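Local coordinates for hypothetical protein (Psychrobacter arcticus, PDB 2I9W) that is of unknown function but binds two zinc ions, each through four cysteines, in regions that flank a central NTF2-like domain, at residues A121-P126 / Q130-L135; T59-F64 / A99-V104; Y71-T76 / D82-K87; L24-Q27 / Y33-G36. All blocks are in the same frame, centred on the assembly; numbering follows the deposited sequence.

Interaction 1 (A121-P126 / Q130-L135)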
loop_
_atom_site.group_PDB
_atom_site.type_symbol
_atom_site.label_atom_id
_atom_site.label_comp_id
_atom_site.label_asym_id
_atom_site.label_seq_id
_atom_site.Cartn_x
_atom_site.Cartn_y
_atom_site.Cartn_z
ATOM N N ALA A 121 -5.900 0.857 -10.437
ATOM C CA ALA A 121 -6.608 -0.264 -9.807
ATOM C C ALA A 121 -7.964 -0.436 -10.477
ATOM O O ALA A 121 -8.796 0.473 -10.446
ATOM C CB ALA A 121 -6.802 -0.016 -8.312
ATOM N N TYR A 122 -8.193 -1.609 -11.087
ATOM C CA TYR A 122 -9.339 -1.800 -11.944
ATOM C C TYR A 122 -10.473 -2.391 -11.162
ATOM O O TYR A 122 -10.257 -3.124 -10.218
ATOM C CB TYR A 122 -9.007 -2.727 -13.131
ATOM C CG TYR A 122 -8.065 -2.092 -14.127
ATOM C CD1 TYR A 122 -6.699 -2.105 -13.913
ATOM C CD2 TYR A 122 -8.544 -1.510 -15.300
ATOM C CE1 TYR A 122 -5.795 -1.530 -14.838
ATOM C CE2 TYR A 122 -7.651 -0.903 -16.220
ATOM C CZ TYR A 122 -6.281 -0.926 -15.966
ATOM O OH TYR A 122 -5.403 -0.374 -16.881
ATOM N N PHE A 123 -11.701 -2.064 -11.534
ATOM C CA PHE A 123 -12.833 -2.706 -10.894
ATOM C C PHE A 123 -14.004 -2.781 -11.851
ATOM O O PHE A 123 -14.032 -2.093 -12.862
ATOM C CB PHE A 123 -13.202 -1.990 -9.581
ATOM C CG PHE A 123 -13.567 -0.535 -9.759
ATOM C CD1 PHE A 123 -12.562 0.445 -9.771
ATOM C CD2 PHE A 123 -14.882 -0.153 -9.915
ATOM C CE1 PHE A 123 -12.872 1.759 -9.957
ATOM C CE2 PHE A 123 -15.202 1.177 -10.085
ATOM C CZ PHE A 123 -14.189 2.132 -10.095
ATOM N N LYS A 124 -14.947 -3.666 -11.554
ATOM C CA LYS A 124 -16.125 -3.847 -12.411
ATOM C C LYS A 124 -17.354 -3.166 -11.814
ATOM O O LYS A 124 -17.582 -3.189 -10.596
ATOM C CB LYS A 124 -16.388 -5.329 -12.662
ATOM C CG LYS A 124 -15.373 -5.979 -13.593
ATOM N N THR A 125 -18.125 -2.534 -12.689
ATOM C CA THR A 125 -19.389 -1.877 -12.327
ATOM C C THR A 125 -20.446 -2.333 -13.351
ATOM O O THR A 125 -20.085 -2.911 -14.397
ATOM C CB THR A 125 -19.243 -0.311 -12.319
ATOM O OG1 THR A 125 -18.775 0.141 -13.605
ATOM C CG2 THR A 125 -18.263 0.147 -11.207
ATOM N N PRO A 126 -21.748 -2.099 -13.057
ATOM C CA PRO A 126 -22.771 -2.292 -14.090
ATOM C C PRO A 126 -22.285 -1.752 -15.436
ATOM O O PRO A 126 -22.411 -2.424 -16.471
ATOM C CB PRO A 126 -23.949 -1.463 -13.568
ATOM C CG PRO A 126 -23.833 -1.531 -12.086
ATOM C CD PRO A 126 -22.343 -1.651 -11.778
ATOM N N GLN A 130 -13.681 -0.277 -15.043
ATOM C CA GLN A 130 -13.262 1.077 -14.628
ATOM C C GLN A 130 -11.920 1.001 -13.888
ATOM O O GLN A 130 -11.519 -0.076 -13.441
ATOM C CB GLN A 130 -14.308 1.660 -13.674
ATOM C CG GLN A 130 -15.766 1.600 -14.191
ATOM C CD GLN A 130 -16.215 2.868 -14.906
ATOM O OE1 GLN A 130 -15.621 3.923 -14.737
ATOM N NE2 GLN A 130 -17.288 2.772 -15.677
ATOM N N ALA A 131 -11.234 2.129 -13.758
ATOM C CA ALA A 131 -9.975 2.164 -13.025
ATOM C C ALA A 131 -9.853 3.394 -12.172
ATOM O O ALA A 131 -10.354 4.454 -12.556
ATOM C CB ALA A 131 -8.754 2.073 -14.002
ATOM N N HIS A 132 -9.280 3.222 -10.989
ATOM C CA HIS A 132 -8.820 4.298 -10.117
ATOM C C HIS A 132 -7.392 4.593 -10.497
ATOM O O HIS A 132 -6.542 3.728 -10.299
ATOM C CB HIS A 132 -8.750 3.844 -8.663
ATOM C CG HIS A 132 -10.066 3.513 -8.052
ATOM N ND1 HIS A 132 -10.998 4.475 -7.732
ATOM C CD2 HIS A 132 -10.587 2.333 -7.637
ATOM C CE1 HIS A 132 -12.054 3.898 -7.185
ATOM N NE2 HIS A 132 -11.827 2.598 -7.107
ATOM N N HIS A 133 -7.128 5.787 -11.034
ATOM C CA HIS A 133 -5.750 6.193 -11.374
ATOM C C HIS A 133 -5.130 7.021 -10.242
ATOM O O HIS A 133 -5.568 8.125 -9.941
ATOM C CB HIS A 133 -5.747 6.976 -12.679
ATOM C CG HIS A 133 -4.379 7.260 -13.216
ATOM N ND1 HIS A 133 -4.161 8.148 -14.246
ATOM C CD2 HIS A 133 -3.161 6.758 -12.889
ATOM C CE1 HIS A 133 -2.873 8.180 -14.532
ATOM N NE2 HIS A 133 -2.243 7.344 -13.729
ATOM N N GLU A 134 -4.137 6.454 -9.587
ATOM C CA GLU A 134 -3.709 6.945 -8.317
ATOM C C GLU A 134 -2.215 7.232 -8.354
ATOM O O GLU A 134 -1.457 6.578 -9.067
ATOM C CB GLU A 134 -4.019 5.892 -7.251
ATOM C CG GLU A 134 -5.470 5.440 -7.123
ATOM C CD GLU A 134 -6.392 6.465 -6.468
ATOM O OE1 GLU A 134 -5.912 7.311 -5.681
ATOM O OE2 GLU A 134 -7.617 6.408 -6.731
ATOM N N LEU A 135 -1.794 8.279 -7.622
ATOM C CA LEU A 135 -0.390 8.494 -7.324
ATOM C C LEU A 135 -0.226 8.476 -5.802
ATOM O O LEU A 135 -0.675 9.404 -5.116
ATOM C CB LEU A 135 0.109 9.825 -7.887
ATOM C CG LEU A 135 1.592 10.191 -7.652
ATOM C CD1 LEU A 135 2.517 9.154 -8.320
ATOM C CD2 LEU A 135 1.945 11.628 -8.133
#
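F123 and H132 form the close-packed part of this strand pair, their rings in an offset stack with centroids 4.5 Å apart and planes at 29°. F123 CE1 rests over the imidazole face, displaced toward its rim, 3.1 Å from H132 NE2. The phenyl reaches this place because its CG sits between the backbone N and the carbonyl carbon (chi1 59°). Q130 CB lies over the other side of the ring from H132, 3.6 Å from F123 CZ, so the phenyl is held between them. Replacing H132 by a serine would probably cost F123 its stacking partner and let the phenyl ring shift. On the opposite face of the sheet A131 CB sits over the Y122 ring, 3.8 Å from Y122 CD2, while Y122 OH bonds to E102 on the next strand. Between the two faces, paired backbone hydrogen bonds join A121 to H132 and F123 to Q130; Q130 N to F123 O, 2.9 Å, is nearly straight at 174°. In contrast to buried A121 and the stack, the end near the turn is more open: the bent Q130 chain touches T125 OG1 through CG at 3.4 Å. This antiparallel register is that of a beta hairpin, here in the sheet of the NTF2-like (cystatin-like) domain.

Interaction 2 (T59-F64 / A99-V104)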
loop_
_atom_site.group_PDB
_atom_site.type_symbol
_atom_site.label_atom_id
_atom_site.label_comp_id
_atom_site.label_asym_id
_atom_site.label_seq_id
_atom_site.Cartn_x
_atom_site.Cartn_y
_atom_site.Cartn_z
ATOM N N THR A 59 1.281 -5.359 -2.354
ATOM C CA THR A 59 0.737 -6.110 -1.182
ATOM C C THR A 59 -0.519 -5.447 -0.620
ATOM O O THR A 59 -1.419 -6.141 -0.168
ATOM C CB THR A 59 1.799 -6.335 -0.041
ATOM O OG1 THR A 59 2.187 -5.055 0.529
ATOM C CG2 THR A 59 3.014 -7.134 -0.577
ATOM N N ARG A 60 -0.589 -4.119 -0.631
ATOM C CA ARG A 60 -1.828 -3.455 -0.173
ATOM C C ARG A 60 -3.033 -3.735 -1.094
ATOM O O ARG A 60 -4.109 -4.053 -0.651
ATOM C CB ARG A 60 -1.596 -1.963 0.057
ATOM C CG ARG A 60 -0.621 -1.611 1.206
ATOM C CD ARG A 60 -0.349 -0.084 1.238
ATOM N NE ARG A 60 -1.581 0.733 1.248
ATOM C CZ ARG A 60 -2.315 1.010 2.322
ATOM N NH1 ARG A 60 -1.956 0.556 3.520
ATOM N NH2 ARG A 60 -3.410 1.756 2.187
ATOM N N TYR A 61 -2.818 -3.602 -2.398
ATOM C CA TYR A 61 -3.837 -3.958 -3.383
ATOM C C TYR A 61 -4.369 -5.389 -3.151
ATOM O O TYR A 61 -5.560 -5.620 -3.071
ATOM C CB TYR A 61 -3.273 -3.828 -4.808
ATOM C CG TYR A 61 -4.267 -4.359 -5.792
ATOM C CD1 TYR A 61 -5.333 -3.604 -6.172
ATOM C CD2 TYR A 61 -4.161 -5.656 -6.279
ATOM C CE1 TYR A 61 -6.325 -4.108 -7.036
ATOM C CE2 TYR A 61 -5.123 -6.184 -7.122
ATOM C CZ TYR A 61 -6.224 -5.399 -7.500
ATOM O OH TYR A 61 -7.185 -5.891 -8.360
ATOM N N SER A 62 -3.452 -6.332 -2.999
ATOM C CA SER A 62 -3.836 -7.743 -2.754
ATOM C C SER A 62 -4.590 -7.887 -1.426
ATOM O O SER A 62 -5.508 -8.707 -1.324
ATOM C CB SER A 62 -2.580 -8.614 -2.755
ATOM O OG SER A 62 -2.009 -8.554 -4.041
ATOM N N ALA A 63 -4.259 -7.046 -0.445
ATOM C CA ALA A 63 -4.990 -7.047 0.839
ATOM C C ALA A 63 -6.406 -6.476 0.644
ATOM O O ALA A 63 -7.309 -6.897 1.313
ATOM C CB ALA A 63 -4.194 -6.264 1.915
ATOM N N PHE A 64 -6.592 -5.531 -0.276
ATOM C CA PHE A 64 -7.956 -5.047 -0.619
ATOM C C PHE A 64 -8.761 -6.196 -1.224
ATOM O O PHE A 64 -9.859 -6.546 -0.769
ATOM C CB PHE A 64 -7.891 -3.869 -1.597
ATOM C CG PHE A 64 -7.368 -2.589 -0.973
ATOM C CD1 PHE A 64 -7.850 -2.196 0.269
ATOM C CD2 PHE A 64 -6.474 -1.778 -1.621
ATOM C CE1 PHE A 64 -7.415 -1.026 0.868
ATOM C CE2 PHE A 64 -6.027 -0.598 -1.003
ATOM C CZ PHE A 64 -6.503 -0.262 0.241
ATOM N N ALA A 99 -10.720 -5.946 -10.268
ATOM C CA ALA A 99 -10.435 -6.580 -11.562
ATOM C C ALA A 99 -8.987 -6.519 -12.016
ATOM O O ALA A 99 -8.681 -6.933 -13.138
ATOM C CB ALA A 99 -11.327 -5.962 -12.657
ATOM N N GLY A 100 -8.088 -6.045 -11.166
ATOM C CA GLY A 100 -6.686 -6.026 -11.500
ATOM C C GLY A 100 -5.927 -4.758 -11.131
ATOM O O GLY A 100 -6.499 -3.759 -10.701
ATOM N N LEU A 101 -4.628 -4.815 -11.360
ATOM C CA LEU A 101 -3.643 -3.780 -11.046
ATOM C C LEU A 101 -2.660 -3.568 -12.186
ATOM O O LEU A 101 -2.138 -4.533 -12.755
ATOM C CB LEU A 101 -2.857 -4.158 -9.776
ATOM C CG LEU A 101 -1.802 -3.132 -9.315
ATOM C CD1 LEU A 101 -2.524 -1.843 -8.826
ATOM C CD2 LEU A 101 -0.817 -3.751 -8.255
ATOM N N GLU A 102 -2.447 -2.305 -12.534
ATOM C CA GLU A 102 -1.404 -1.903 -13.457
ATOM C C GLU A 102 -0.506 -0.892 -12.761
ATOM O O GLU A 102 -0.940 0.217 -12.429
ATOM C CB GLU A 102 -2.034 -1.263 -14.678
ATOM C CG GLU A 102 -1.034 -0.711 -15.667
ATOM C CD GLU A 102 -1.685 -0.030 -16.882
ATOM O OE1 GLU A 102 -2.925 0.215 -16.889
ATOM O OE2 GLU A 102 -0.939 0.220 -17.845
ATOM N N VAL A 103 0.769 -1.236 -12.583
ATOM C CA VAL A 103 1.717 -0.297 -12.006
ATOM C C VAL A 103 2.270 0.508 -13.196
ATOM O O VAL A 103 2.891 -0.052 -14.135
ATOM C CB VAL A 103 2.832 -0.981 -11.122
ATOM C CG1 VAL A 103 3.842 0.076 -10.660
ATOM C CG2 VAL A 103 2.251 -1.725 -9.923
ATOM N N VAL A 104 1.975 1.806 -13.178
ATOM C CA VAL A 104 2.409 2.722 -14.237
ATOM C C VAL A 104 3.863 3.143 -14.024
ATOM O O VAL A 104 4.673 3.156 -14.985
ATOM C CB VAL A 104 1.480 3.931 -14.333
ATOM C CG1 VAL A 104 2.009 4.962 -15.374
ATOM C CG2 VAL A 104 0.044 3.480 -14.629
#
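Y61 carries the helix side of this contact, reaching out from helix 53-66 to touch three consecutive residues near the start of strand 97-107. The two elements run almost antiparallel, at 170°, with axes 9.8 Å apart, a gap that one tyrosine side chain spans. Its CG stands trans to the backbone N (chi1 173°), which carries the ring off the helix and across to the strand. A99 comes first and is grazed only at its backbone N, 4.0 Å from Y61 OH, while its methyl points away from the helix and packs on Y122. At G100 the peptide N-H meets the phenol oxygen; G100 N to Y61 OH is 3.0 Å, but the angle of 124° at the hydrogen makes this a weak bond. With its positive phi, any side chain on G100 would collide with the carbonyl oxygen of A99, which suits a glycine. G100 O, 3.6 Å from Y61 CZ, bonds to the backbone N of Y122. L101 then turns its side chain to the helix and sets CB squarely over the centre of the Y61 ring, 4.0 Å from its centroid. Beyond this, L101 packs on M57 and R58 of the same helix and on F119 of the sheet, and its side chain comes within about 4 Å of that of the zinc ligand C11. The contact is thus mainly apolar, ring face against CH, with a weak N-H bond at the phenol end, and it seats helix 53-66 on the sheet of the NTF2-like domain.

Interaction 3 (Y71-T76 / D82-K87)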
loop_
_atom_site.group_PDB
_atom_site.type_symbol
_atom_site.label_atom_id
_atom_site.label_comp_id
_atom_site.label_asym_id
_atom_site.label_seq_id
_atom_site.Cartn_x
_atom_site.Cartn_y
_atom_site.Cartn_z
ATOM N N TYR A 71 -3.917 -5.683 7.528
ATOM C CA TYR A 71 -2.716 -5.376 6.740
ATOM C C TYR A 71 -2.737 -3.918 6.228
ATOM O O TYR A 71 -1.733 -3.222 6.265
ATOM C CB TYR A 71 -2.544 -6.365 5.571
ATOM C CG TYR A 71 -1.227 -6.230 4.878
ATOM C CD1 TYR A 71 -0.097 -6.836 5.397
ATOM C CD2 TYR A 71 -1.093 -5.474 3.712
ATOM C CE1 TYR A 71 1.119 -6.675 4.794
ATOM C CE2 TYR A 71 0.135 -5.315 3.080
ATOM C CZ TYR A 71 1.247 -5.941 3.626
ATOM O OH TYR A 71 2.501 -5.816 3.074
ATOM N N ILE A 72 -3.883 -3.448 5.795
ATOM C CA ILE A 72 -4.036 -2.092 5.274
ATOM C C ILE A 72 -3.750 -1.061 6.400
ATOM O O ILE A 72 -3.015 -0.097 6.214
ATOM C CB ILE A 72 -5.473 -1.877 4.655
ATOM C CG1 ILE A 72 -5.688 -2.820 3.478
ATOM C CG2 ILE A 72 -5.695 -0.435 4.213
ATOM C CD1 ILE A 72 -4.660 -2.624 2.325
ATOM N N VAL A 73 -4.316 -1.300 7.574
ATOM C CA VAL A 73 -4.012 -0.421 8.716
ATOM C C VAL A 73 -2.516 -0.431 9.084
ATOM O O VAL A 73 -1.891 0.638 9.203
ATOM C CB VAL A 73 -4.831 -0.771 9.960
ATOM C CG1 VAL A 73 -4.408 0.143 11.142
ATOM C CG2 VAL A 73 -6.328 -0.652 9.661
ATOM N N LYS A 74 -1.921 -1.618 9.230
ATOM C CA LYS A 74 -0.591 -1.727 9.799
ATOM C C LYS A 74 0.473 -1.275 8.815
ATOM O O LYS A 74 1.583 -1.029 9.227
ATOM C CB LYS A 74 -0.268 -3.155 10.269
ATOM C CG LYS A 74 -1.181 -3.689 11.394
ATOM C CD LYS A 74 -0.905 -3.009 12.714
ATOM N N THR A 75 0.139 -1.167 7.529
ATOM C CA THR A 75 1.096 -0.627 6.580
ATOM C C THR A 75 0.834 0.864 6.293
ATOM O O THR A 75 1.453 1.410 5.368
ATOM C CB THR A 75 1.139 -1.417 5.237
ATOM O OG1 THR A 75 -0.156 -1.458 4.630
ATOM C CG2 THR A 75 1.658 -2.871 5.472
ATOM N N THR A 76 -0.089 1.490 7.030
ATOM C CA THR A 76 -0.271 2.940 6.986
ATOM C C THR A 76 0.642 3.597 8.013
ATOM O O THR A 76 0.902 3.008 9.076
ATOM C CB THR A 76 -1.729 3.295 7.256
ATOM O OG1 THR A 76 -2.534 2.627 6.305
ATOM C CG2 THR A 76 -2.003 4.813 7.112
ATOM N N ASP A 82 -4.652 5.177 14.039
ATOM C CA ASP A 82 -5.829 5.431 14.892
ATOM C C ASP A 82 -6.901 6.312 14.242
ATOM O O ASP A 82 -7.998 6.443 14.776
ATOM C CB ASP A 82 -5.410 6.043 16.235
ATOM C CG ASP A 82 -4.713 5.050 17.149
ATOM O OD1 ASP A 82 -4.606 3.846 16.786
ATOM O OD2 ASP A 82 -4.272 5.481 18.243
ATOM N N LEU A 83 -6.598 6.917 13.116
ATOM C CA LEU A 83 -7.563 7.699 12.359
ATOM C C LEU A 83 -8.330 6.869 11.346
ATOM O O LEU A 83 -9.279 7.368 10.767
ATOM C CB LEU A 83 -6.851 8.854 11.636
ATOM C CG LEU A 83 -6.142 9.887 12.545
ATOM C CD1 LEU A 83 -5.547 11.003 11.687
ATOM C CD2 LEU A 83 -7.025 10.450 13.614
ATOM N N LEU A 84 -7.920 5.615 11.116
ATOM C CA LEU A 84 -8.594 4.739 10.143
ATOM C C LEU A 84 -9.742 3.992 10.819
ATOM O O LEU A 84 -9.709 3.807 12.017
ATOM C CB LEU A 84 -7.603 3.732 9.561
ATOM C CG LEU A 84 -6.355 4.308 8.909
ATOM C CD1 LEU A 84 -5.371 3.184 8.585
ATOM C CD2 LEU A 84 -6.786 5.130 7.677
ATOM N N ASP A 85 -10.762 3.620 10.045
ATOM C CA ASP A 85 -11.928 2.901 10.525
ATOM C C ASP A 85 -11.864 1.558 9.822
ATOM O O ASP A 85 -12.186 1.439 8.645
ATOM C CB ASP A 85 -13.214 3.668 10.185
ATOM C CG ASP A 85 -14.483 2.928 10.570
ATOM O OD1 ASP A 85 -14.480 1.690 10.751
ATOM O OD2 ASP A 85 -15.508 3.612 10.685
ATOM N N ILE A 86 -11.419 0.545 10.547
ATOM C CA ILE A 86 -11.069 -0.738 9.942
ATOM C C ILE A 86 -12.328 -1.416 9.382
ATOM O O ILE A 86 -12.305 -2.076 8.355
ATOM C CB ILE A 86 -10.332 -1.639 10.976
ATOM C CG1 ILE A 86 -9.774 -2.891 10.310
ATOM C CG2 ILE A 86 -11.242 -2.004 12.106
ATOM C CD1 ILE A 86 -8.589 -3.463 11.026
ATOM N N LYS A 87 -13.452 -1.223 10.048
ATOM C CA LYS A 87 -14.706 -1.765 9.546
ATOM C C LYS A 87 -15.108 -1.168 8.194
ATOM O O LYS A 87 -15.614 -1.881 7.333
ATOM C CB LYS A 87 -15.796 -1.555 10.581
ATOM C CG LYS A 87 -16.205 -2.854 11.272
ATOM C CD LYS A 87 -15.054 -3.539 12.030
ATOM C CE LYS A 87 -15.602 -4.620 12.989
#
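L84 and V73 have the most surface buried here, with I86 next, and all three meet mainly through methyl groups. L84 approaches from the loop ahead of helix 86-95 and pushes CD1 against the last turn of helix 69-74, where it lies 3.9 Å from V73 CA and 4.1 Å from V73 CG1. The two side chains run alongside one another with opposite headings, so L84 CD1 reaches the backbone at the base of V73. Tip to tip with the same methyl stands T76, whose OG1 is 3.7 Å from L84 CD1. That hydroxyl is tied back to its own chain: T76 OG1 donates to I72 O at 2.8 Å, which fixes the rotation of the threonine and turns its oxygen inward to the helix end. V73 is a fork with both prongs in use. With CG1 placed trans to the backbone N (chi1 177°), CG1 and CG2 both reach L84 CD1, and V73 CG2 also meets I86 CD1 at 3.9 Å. I86 lies across V73, its extended CG1–CD1 arm bringing the terminal methyl over from the exposed first turn of its helix. L84 is further enclosed by I89, D155 and V158, and R60 bonds to I72 O from helix 53-66. The chemistry across the contact is apolar, whereas polar groups are met locally: T76 OG1 meets I72 O and D85 caps A88 N. Helix 69-74 and the approach to helix 86-95 are therefore joined, within the NTF2-like domain, mainly by apolar packing.

Interaction 4 (L24-Q27 / Y33-G36); sequences LLYQ and YHDG
Y26 and H34 meet through one short polar contact, the bond between Y26 OH and H34 ND1 at 2.7 Å, in which either atom could be the donor. Each group is met at its edge: the phenol oxygen lies in the plane of the imidazole, and ND1 lies in the plane of the phenol ring. Y26 extends far enough because its CG is opposite the backbone N across CA–CB (chi1 179°), carrying the phenol from the short 3-10 turn toward helix 31-39. Aromatic contact between the two is slight. The rings approach by their rims only, centroids 5.6 Å apart and planes at 46°, without stacking; Y26 CE1 comes to 3.5 Å from H34 ND1. H34 is engaged at its second nitrogen as well, since NE2 bonds to the backbone oxygen of T59, and the Y71 ring packs on it edge-to-face. Apolar and metal-side neighbours complete the setting, the N-terminal zinc-binding domain of the YchJ family. Y26 packs on L66 and C9, and its side chain lies about 4 Å from those of the zinc ligands C9 and C30 and about 6 Å from the bound zinc ion. A phenylalanine in place of Y26 would probably leave H34 ND1, buried here, without its mate and the imidazole less firmly held. Gripped at both nitrogens, the histidine has its ring rotation fixed, and the chain of bonds from Y26 through H34 to T59 ties the loop beside the zinc site to helix 31-39 and on to helix 53-66.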
loop_
_atom_site.group_PDB
_atom_site.type_symbol
_atom_site.label_atom_id
_atom_site.label_comp_id
_atom_site.label_asym_id
_atom_site.label_seq_id
_atom_site.Cartn_x
_atom_site.Cartn_y
_atom_site.Cartn_z
ATOM N N LEU A 24 2.548 -14.808 -11.110
ATOM C CA LEU A 24 2.853 -15.578 -9.898
ATOM C C LEU A 24 1.608 -15.902 -9.098
ATOM O O LEU A 24 0.612 -15.167 -9.147
ATOM C CB LEU A 24 3.856 -14.838 -9.012
ATOM C CG LEU A 24 5.151 -14.289 -9.591
ATOM C CD1 LEU A 24 5.999 -13.554 -8.506
ATOM C CD2 LEU A 24 5.955 -15.426 -10.217
ATOM N N LEU A 25 1.659 -17.035 -8.398
ATOM C CA LEU A 25 0.624 -17.412 -7.433
ATOM C C LEU A 25 0.721 -16.589 -6.164
ATOM O O LEU A 25 1.797 -16.113 -5.766
ATOM C CB LEU A 25 0.701 -18.882 -7.056
ATOM C CG LEU A 25 0.533 -19.912 -8.198
ATOM C CD1 LEU A 25 0.476 -21.355 -7.636
ATOM C CD2 LEU A 25 -0.695 -19.579 -9.060
ATOM N N TYR A 26 -0.427 -16.415 -5.512
ATOM C CA TYR A 26 -0.458 -15.706 -4.218
ATOM C C TYR A 26 0.630 -16.206 -3.214
ATOM O O TYR A 26 1.443 -15.400 -2.699
ATOM C CB TYR A 26 -1.867 -15.807 -3.646
ATOM C CG TYR A 26 -2.059 -15.140 -2.296
ATOM C CD1 TYR A 26 -1.659 -13.824 -2.058
ATOM C CD2 TYR A 26 -2.649 -15.829 -1.239
ATOM C CE1 TYR A 26 -1.880 -13.218 -0.808
ATOM C CE2 TYR A 26 -2.861 -15.226 0.023
ATOM C CZ TYR A 26 -2.451 -13.934 0.234
ATOM O OH TYR A 26 -2.651 -13.342 1.467
ATOM N N GLN A 27 0.697 -17.521 -2.992
ATOM C CA GLN A 27 1.701 -18.088 -2.084
ATOM C C GLN A 27 3.141 -17.698 -2.418
ATOM O O GLN A 27 4.017 -17.704 -1.545
ATOM C CB GLN A 27 1.591 -19.615 -2.021
ATOM C CG GLN A 27 1.872 -20.350 -3.314
ATOM C CD GLN A 27 1.628 -21.877 -3.208
ATOM O OE1 GLN A 27 1.130 -22.383 -2.209
ATOM N NE2 GLN A 27 1.957 -22.581 -4.262
ATOM N N TYR A 33 4.041 -11.692 2.870
ATOM C CA TYR A 33 4.047 -10.372 3.439
ATOM C C TYR A 33 2.811 -10.240 4.293
ATOM O O TYR A 33 2.876 -9.705 5.384
ATOM C CB TYR A 33 4.144 -9.315 2.323
ATOM C CG TYR A 33 5.439 -9.480 1.604
ATOM C CD1 TYR A 33 6.607 -8.952 2.135
ATOM C CD2 TYR A 33 5.533 -10.252 0.473
ATOM C CE1 TYR A 33 7.811 -9.162 1.537
ATOM C CE2 TYR A 33 6.750 -10.505 -0.128
ATOM C CZ TYR A 33 7.888 -9.953 0.421
ATOM O OH TYR A 33 9.116 -10.143 -0.164
ATOM N N HIS A 34 1.667 -10.681 3.792
ATOM C CA HIS A 34 0.449 -10.573 4.592
ATOM C C HIS A 34 0.650 -11.440 5.873
ATOM O O HIS A 34 0.447 -11.003 6.995
ATOM C CB HIS A 34 -0.745 -11.095 3.827
ATOM C CG HIS A 34 -1.130 -10.254 2.652
ATOM N ND1 HIS A 34 -1.891 -10.727 1.603
ATOM C CD2 HIS A 34 -0.779 -8.997 2.318
ATOM C CE1 HIS A 34 -2.059 -9.756 0.723
ATOM N NE2 HIS A 34 -1.391 -8.693 1.138
ATOM N N ASP A 35 1.053 -12.681 5.672
ATOM C CA ASP A 35 1.225 -13.603 6.818
ATOM C C ASP A 35 2.282 -13.103 7.804
ATOM O O ASP A 35 2.170 -13.298 9.016
ATOM C CB ASP A 35 1.561 -15.005 6.285
ATOM C CG ASP A 35 0.358 -15.703 5.656
ATOM O OD1 ASP A 35 -0.779 -15.176 5.709
ATOM O OD2 ASP A 35 0.558 -16.792 5.081
ATOM N N GLY A 36 3.309 -12.460 7.272
ATOM C CA GLY A 36 4.430 -11.973 8.059
ATOM C C GLY A 36 4.051 -10.900 9.054
ATOM O O GLY A 36 4.428 -10.969 10.223
#

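In the fold
Interactions 2 and 4 are buried and interaction 3 partly so, whereas interaction 1 lies at the surface, its centre about 16 Å from that of the chain. Interactions 1 and 2 share the sheet, where strands 97-107 and 114-125 adjoin through Y122. Helix 53-66 links interaction 2 to the others, through T59 O to H34 of interaction 4 and through T59 and R60 to Y71 and T75 of interaction 3, which is nested in the loop that interaction 2 closes. Backbone pairing dominates at the hairpin, apolar packing between helix 69-74 and the loop and first turn leading into helix 86-95, a ring face between helix and sheet, and a buried polar bond near the N-terminal zinc.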